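Local coordinates for protein AGR_C_4470p (Agrobacterium tumefaciens str. C58, PDB 2HQV) that is of unknown function but belongs to the ChuX/HutX haem-utilisation family, so it may take part in binding or handling haem, at residues R80-I85 and L175-E180; V162-D165 and E169-A172. All blocks are in the same frame, centred on the assembly; numbering follows the deposited sequence.

Interaction 1: residues R80-I85 and L175-E180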
loop_
_atom_site.group_PDB
_atom_site.type_symbol
_atom_site.label_atom_id
_atom_site.label_comp_id
_atom_site.label_asym_id
_atom_site.label_seq_id
_atom_site.Cartn_x
_atom_site.Cartn_y
_atom_site.Cartn_z
ATOM N N ARG A 80 -3.128 -3.017 -20.182
ATOM C CA ARG A 80 -3.106 -1.612 -20.570
ATOM C C ARG A 80 -4.138 -1.343 -21.667
ATOM O O ARG A 80 -4.529 -0.202 -21.894
ATOM C CB ARG A 80 -1.712 -1.207 -21.062
ATOM C CG ARG A 80 -0.654 -1.170 -19.965
ATOM C CD ARG A 80 0.632 -0.553 -20.475
ATOM N NE ARG A 80 0.367 0.757 -21.056
ATOM C CZ ARG A 80 0.431 1.023 -22.355
ATOM N NH1 ARG A 80 0.765 0.070 -23.220
ATOM N NH2 ARG A 80 0.136 2.240 -22.793
ATOM N N GLY A 81 -4.580 -2.398 -22.344
ATOM C CA GLY A 81 -5.565 -2.224 -23.397
ATOM C C GLY A 81 -6.978 -2.461 -22.899
ATOM O O GLY A 81 -7.932 -2.373 -23.669
ATOM N N TRP A 82 -7.114 -2.744 -21.605
ATOM C CA TRP A 82 -8.423 -3.018 -21.011
ATOM C C TRP A 82 -9.244 -1.779 -20.679
ATOM O O TRP A 82 -10.410 -1.890 -20.312
ATOM C CB TRP A 82 -8.265 -3.846 -19.732
ATOM C CG TRP A 82 -7.781 -5.260 -19.920
ATOM C CD1 TRP A 82 -7.318 -5.837 -21.073
ATOM C CD2 TRP A 82 -7.687 -6.266 -18.903
ATOM N NE1 TRP A 82 -6.943 -7.139 -20.832
ATOM C CE2 TRP A 82 -7.159 -7.429 -19.510
ATOM C CE3 TRP A 82 -7.997 -6.297 -17.536
ATOM C CZ2 TRP A 82 -6.932 -8.616 -18.794
ATOM C CZ3 TRP A 82 -7.770 -7.480 -16.818
ATOM C CH2 TRP A 82 -7.242 -8.623 -17.454
ATOM N N GLY A 83 -8.647 -0.601 -20.804
ATOM C CA GLY A 83 -9.372 0.612 -20.487
ATOM C C GLY A 83 -9.194 0.963 -19.022
ATOM O O GLY A 83 -8.184 0.610 -18.417
ATOM N N GLU A 84 -10.173 1.646 -18.440
ATOM C CA GLU A 84 -10.075 2.033 -17.036
ATOM C C GLU A 84 -10.379 0.872 -16.092
ATOM O O GLU A 84 -11.496 0.369 -16.048
ATOM C CB GLU A 84 -11.025 3.198 -16.733
ATOM C CG GLU A 84 -10.880 3.754 -15.319
ATOM C CD GLU A 84 -11.925 4.809 -14.987
ATOM O OE1 GLU A 84 -11.909 5.333 -13.854
ATOM O OE2 GLU A 84 -12.764 5.113 -15.858
ATOM N N ILE A 85 -9.371 0.448 -15.342
ATOM C CA ILE A 85 -9.535 -0.640 -14.388
ATOM C C ILE A 85 -9.479 -0.070 -12.970
ATOM O O ILE A 85 -9.487 1.146 -12.782
ATOM C CB ILE A 85 -8.423 -1.722 -14.579
ATOM C CG1 ILE A 85 -7.027 -1.083 -14.623
ATOM C CG2 ILE A 85 -8.662 -2.471 -15.879
ATOM C CD1 ILE A 85 -6.530 -0.494 -13.296
ATOM N N LEU A 175 -14.473 -7.388 -19.190
ATOM C CA LEU A 175 -14.669 -8.735 -18.664
ATOM C C LEU A 175 -14.244 -9.784 -19.681
ATOM O O LEU A 175 -13.562 -10.744 -19.337
ATOM C CB LEU A 175 -16.138 -8.947 -18.286
ATOM C CG LEU A 175 -16.508 -10.346 -17.784
ATOM C CD1 LEU A 175 -15.636 -10.714 -16.583
ATOM C CD2 LEU A 175 -17.986 -10.382 -17.407
ATOM N N ALA A 176 -14.654 -9.600 -20.936
ATOM C CA ALA A 176 -14.307 -10.541 -21.999
ATOM C C ALA A 176 -12.787 -10.698 -22.143
ATOM O O ALA A 176 -12.284 -11.812 -22.314
ATOM C CB ALA A 176 -14.919 -10.082 -23.329
ATOM N N LYS A 177 -12.058 -9.585 -22.073
ATOM C CA LYS A 177 -10.599 -9.624 -22.192
ATOM C C LYS A 177 -9.975 -10.344 -20.999
ATOM O O LYS A 177 -8.995 -11.073 -21.141
ATOM C CB LYS A 177 -10.030 -8.203 -22.297
ATOM C CG LYS A 177 -10.540 -7.436 -23.518
ATOM C CD LYS A 177 -9.959 -6.037 -23.591
ATOM C CE LYS A 177 -10.474 -5.287 -24.815
ATOM N NZ LYS A 177 -9.878 -3.922 -24.902
ATOM N N PHE A 178 -10.542 -10.128 -19.817
ATOM C CA PHE A 178 -10.048 -10.788 -18.610
ATOM C C PHE A 178 -10.216 -12.308 -18.773
ATOM O O PHE A 178 -9.260 -13.077 -18.626
ATOM C CB PHE A 178 -10.846 -10.321 -17.384
ATOM C CG PHE A 178 -10.635 -11.179 -16.164
ATOM C CD1 PHE A 178 -9.582 -10.933 -15.290
ATOM C CD2 PHE A 178 -11.468 -12.267 -15.913
ATOM C CE1 PHE A 178 -9.356 -11.756 -14.184
ATOM C CE2 PHE A 178 -11.247 -13.098 -14.806
ATOM C CZ PHE A 178 -10.185 -12.837 -13.941
ATOM N N GLU A 179 -11.439 -12.729 -19.076
ATOM C CA GLU A 179 -11.739 -14.149 -19.250
ATOM C C GLU A 179 -10.835 -14.784 -20.307
ATOM O O GLU A 179 -10.307 -15.877 -20.116
ATOM C CB GLU A 179 -13.201 -14.319 -19.651
ATOM C CG GLU A 179 -14.180 -13.650 -18.692
ATOM C CD GLU A 179 -15.625 -13.907 -19.068
ATOM O OE1 GLU A 179 -15.936 -13.847 -20.276
ATOM O OE2 GLU A 179 -16.448 -14.159 -18.160
ATOM N N GLU A 180 -10.668 -14.076 -21.419
ATOM C CA GLU A 180 -9.836 -14.514 -22.530
ATOM C C GLU A 180 -8.405 -14.774 -22.049
ATOM O O GLU A 180 -7.849 -15.850 -22.257
ATOM C CB GLU A 180 -9.844 -13.417 -23.595
ATOM C CG GLU A 180 -9.166 -13.749 -24.905
ATOM C CD GLU A 180 -8.969 -12.500 -25.758
ATOM O OE1 GLU A 180 -9.914 -11.685 -25.848
ATOM O OE2 GLU A 180 -7.873 -12.334 -26.339
#

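Interaction 2: residues V162-D165 and E169-A172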
loop_
_atom_site.group_PDB
_atom_site.type_symbol
_atom_site.label_atom_id
_atom_site.label_comp_id
_atom_site.label_asym_id
_atom_site.label_seq_id
_atom_site.Cartn_x
_atom_site.Cartn_y
_atom_site.Cartn_z
ATOM N N VAL A 162 -11.526 -5.785 -12.485
ATOM C CA VAL A 162 -12.331 -5.450 -13.652
ATOM C C VAL A 162 -13.413 -4.514 -13.092
ATOM O O VAL A 162 -13.975 -4.776 -12.030
ATOM C CB VAL A 162 -12.985 -6.719 -14.251
ATOM C CG1 VAL A 162 -14.041 -6.339 -15.278
ATOM C CG2 VAL A 162 -11.915 -7.582 -14.909
ATOM N N ARG A 163 -13.694 -3.425 -13.793
ATOM C CA ARG A 163 -14.691 -2.463 -13.331
ATOM C C ARG A 163 -16.132 -2.881 -13.589
ATOM O O ARG A 163 -16.399 -3.821 -14.331
ATOM C CB ARG A 163 -14.447 -1.101 -13.983
ATOM C CG ARG A 163 -13.083 -0.510 -13.683
ATOM C CD ARG A 163 -12.911 -0.230 -12.202
ATOM N NE ARG A 163 -13.732 0.890 -11.752
ATOM C CZ ARG A 163 -13.603 2.131 -12.205
ATOM N NH1 ARG A 163 -12.686 2.408 -13.122
ATOM N NH2 ARG A 163 -14.381 3.099 -11.734
ATOM N N ARG A 164 -17.053 -2.159 -12.955
ATOM C CA ARG A 164 -18.484 -2.391 -13.095
ATOM C C ARG A 164 -19.108 -1.147 -13.728
ATOM O O ARG A 164 -18.567 -0.045 -13.607
ATOM C CB ARG A 164 -19.107 -2.644 -11.724
ATOM C CG ARG A 164 -18.656 -3.939 -11.084
ATOM C CD ARG A 164 -19.038 -4.003 -9.618
ATOM N NE ARG A 164 -18.566 -5.239 -8.999
ATOM C CZ ARG A 164 -19.085 -6.441 -9.230
ATOM N NH1 ARG A 164 -20.105 -6.580 -10.069
ATOM N NH2 ARG A 164 -18.573 -7.508 -8.627
ATOM N N ASP A 165 -20.240 -1.312 -14.401
ATOM C CA ASP A 165 -20.889 -0.172 -15.036
ATOM C C ASP A 165 -21.957 0.457 -14.147
ATOM O O ASP A 165 -22.027 0.172 -12.949
ATOM C CB ASP A 165 -21.489 -0.591 -16.386
ATOM C CG ASP A 165 -22.536 -1.686 -16.257
ATOM O OD1 ASP A 165 -22.793 -2.372 -17.265
ATOM O OD2 ASP A 165 -23.111 -1.856 -15.163
ATOM N N GLU A 169 -23.014 -4.099 -13.118
ATOM C CA GLU A 169 -22.525 -5.356 -13.673
ATOM C C GLU A 169 -21.114 -5.186 -14.236
ATOM O O GLU A 169 -20.736 -4.099 -14.666
ATOM C CB GLU A 169 -23.474 -5.870 -14.764
ATOM C CG GLU A 169 -23.916 -4.825 -15.777
ATOM C CD GLU A 169 -24.602 -5.435 -16.992
ATOM O OE1 GLU A 169 -25.242 -4.685 -17.764
ATOM O OE2 GLU A 169 -24.492 -6.664 -17.185
ATOM N N LEU A 170 -20.334 -6.262 -14.217
ATOM C CA LEU A 170 -18.967 -6.214 -14.725
ATOM C C LEU A 170 -18.973 -5.672 -16.153
ATOM O O LEU A 170 -19.755 -6.121 -16.984
ATOM C CB LEU A 170 -18.348 -7.616 -14.692
ATOM C CG LEU A 170 -18.122 -8.240 -13.310
ATOM C CD1 LEU A 170 -17.783 -9.716 -13.444
ATOM C CD2 LEU A 170 -17.010 -7.503 -12.604
ATOM N N LEU A 171 -18.119 -4.694 -16.430
ATOM C CA LEU A 171 -18.051 -4.113 -17.767
ATOM C C LEU A 171 -17.816 -5.207 -18.809
ATOM O O LEU A 171 -16.807 -5.914 -18.776
ATOM C CB LEU A 171 -16.949 -3.046 -17.828
ATOM C CG LEU A 171 -17.311 -1.742 -17.104
ATOM C CD1 LEU A 171 -16.078 -0.862 -16.936
ATOM C CD2 LEU A 171 -18.392 -1.011 -17.899
ATOM N N ALA A 172 -18.763 -5.333 -19.734
ATOM C CA ALA A 172 -18.725 -6.350 -20.782
ATOM C C ALA A 172 -17.412 -6.502 -21.545
ATOM O O ALA A 172 -16.790 -7.563 -21.510
ATOM C CB ALA A 172 -19.868 -6.107 -21.768
#

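Interaction 1: residues R80-I85 and L175-E180
G81 and W82 meet K177 and F178 where the loop between helix 72-79 and strand 85-90 passes the C-terminal helix 172-185, which packs beside the six-stranded antiparallel sheet of this ChuX/HutX fold. G81 contributes its carbonyl: K177 NZ donates a 2.8 Å hydrogen bond to G81 O, approaching from above the carbonyl plane, 35° out of it. To get there the lysine leaves the helix with CG beside its backbone N (chi1 -61°) and then runs fully extended; CB and CD touch the indole on the way, and the straight chain carries NZ on to the loop backbone. The bond is made at an exposed margin of the contact.

W82, next along, is buried and supplies most of the loop's packing surface. The indole and the lysine lie alongside each other, one running from loop to helix and the other from helix to loop. K177 CB sits over the five-membered ring in a CH-pi contact, 3.9 Å from its centroid, while K177 CD approaches W82 CD1 at 3.7 Å. The six-membered ring reaches further, to the helix backbone, where W82 CH2 comes within 3.7 Å of F178 CA. The same CH2 lies at the phenyl edge of F178, near the plane of that ring and 3.9 Å from F178 CD1. V147 of strand 142-151 and L181 of the helix also touch the indole.

The backbone of the loop adds a second tie to the helix, through a residue one turn before F178: the side-chain amide nitrogen of Q174, NE2, donates hydrogen bonds to both W82 O and E84 O.

Interaction 2: residues V162-D165 and E169-A172
R163 and D165 pair with L171 and E169 around a single antiparallel bridge, with R164 and L170 as its non-hydrogen-bonded pair, in the turn that leads from strand 156-161 into helix 172-185 of the ChuX/HutX fold.

Two backbone hydrogen bonds flank the bridge. L171 N donates to R163 O at 2.9 Å, almost straight at 176°, and D165 N donates to E169 O at 2.8 Å. In a third bond the D165 carboxylate is the acceptor: E169 N donates to OD2 from above the carboxylate plane, at 3.0 Å. D165 can fold back this way because its CG lies between its backbone N and carbonyl carbon (chi1 60°).

D165 OD1 and E169 OE1, two acceptors, stand 3.4 Å apart with their carboxylate planes turned 70° to each other. They would probably repel, though the N-H on OD2 may offset part of this. The arginines look elsewhere: R163 forms a salt bridge with E84, and R164 gives hydrogen bonds to R143 O and K168 O.

Van der Waals packing fills in around the bonds. L170 CD2 lies over the centre of one face of the R164 guanidinium and also makes an apolar contact with V162 CG1. L171, the N-cap residue of the helix, spreads its two methyls along 163-165: CD2 packs on D165 CB, while CD1 presses against R163 CB at 3.4 Å.

From the N terminus, the chain leaves helix 72-79 and enters the 80-85 loop, the first half of interaction 1. It then runs through the strands of both sheets that lie between, and after strand 156-161 makes the small turn closed by interaction 2. Helix 172-185 follows at once and brings residues 175-180 back to the loop, closing interaction 1. The small closure thus sits wholly within the large one, their centres about 10 Å apart. They also touch directly: besides the salt bridge between E84 and R163, F178 packs on V162, and L175 on L170, joining loop, turn and C-terminal helix.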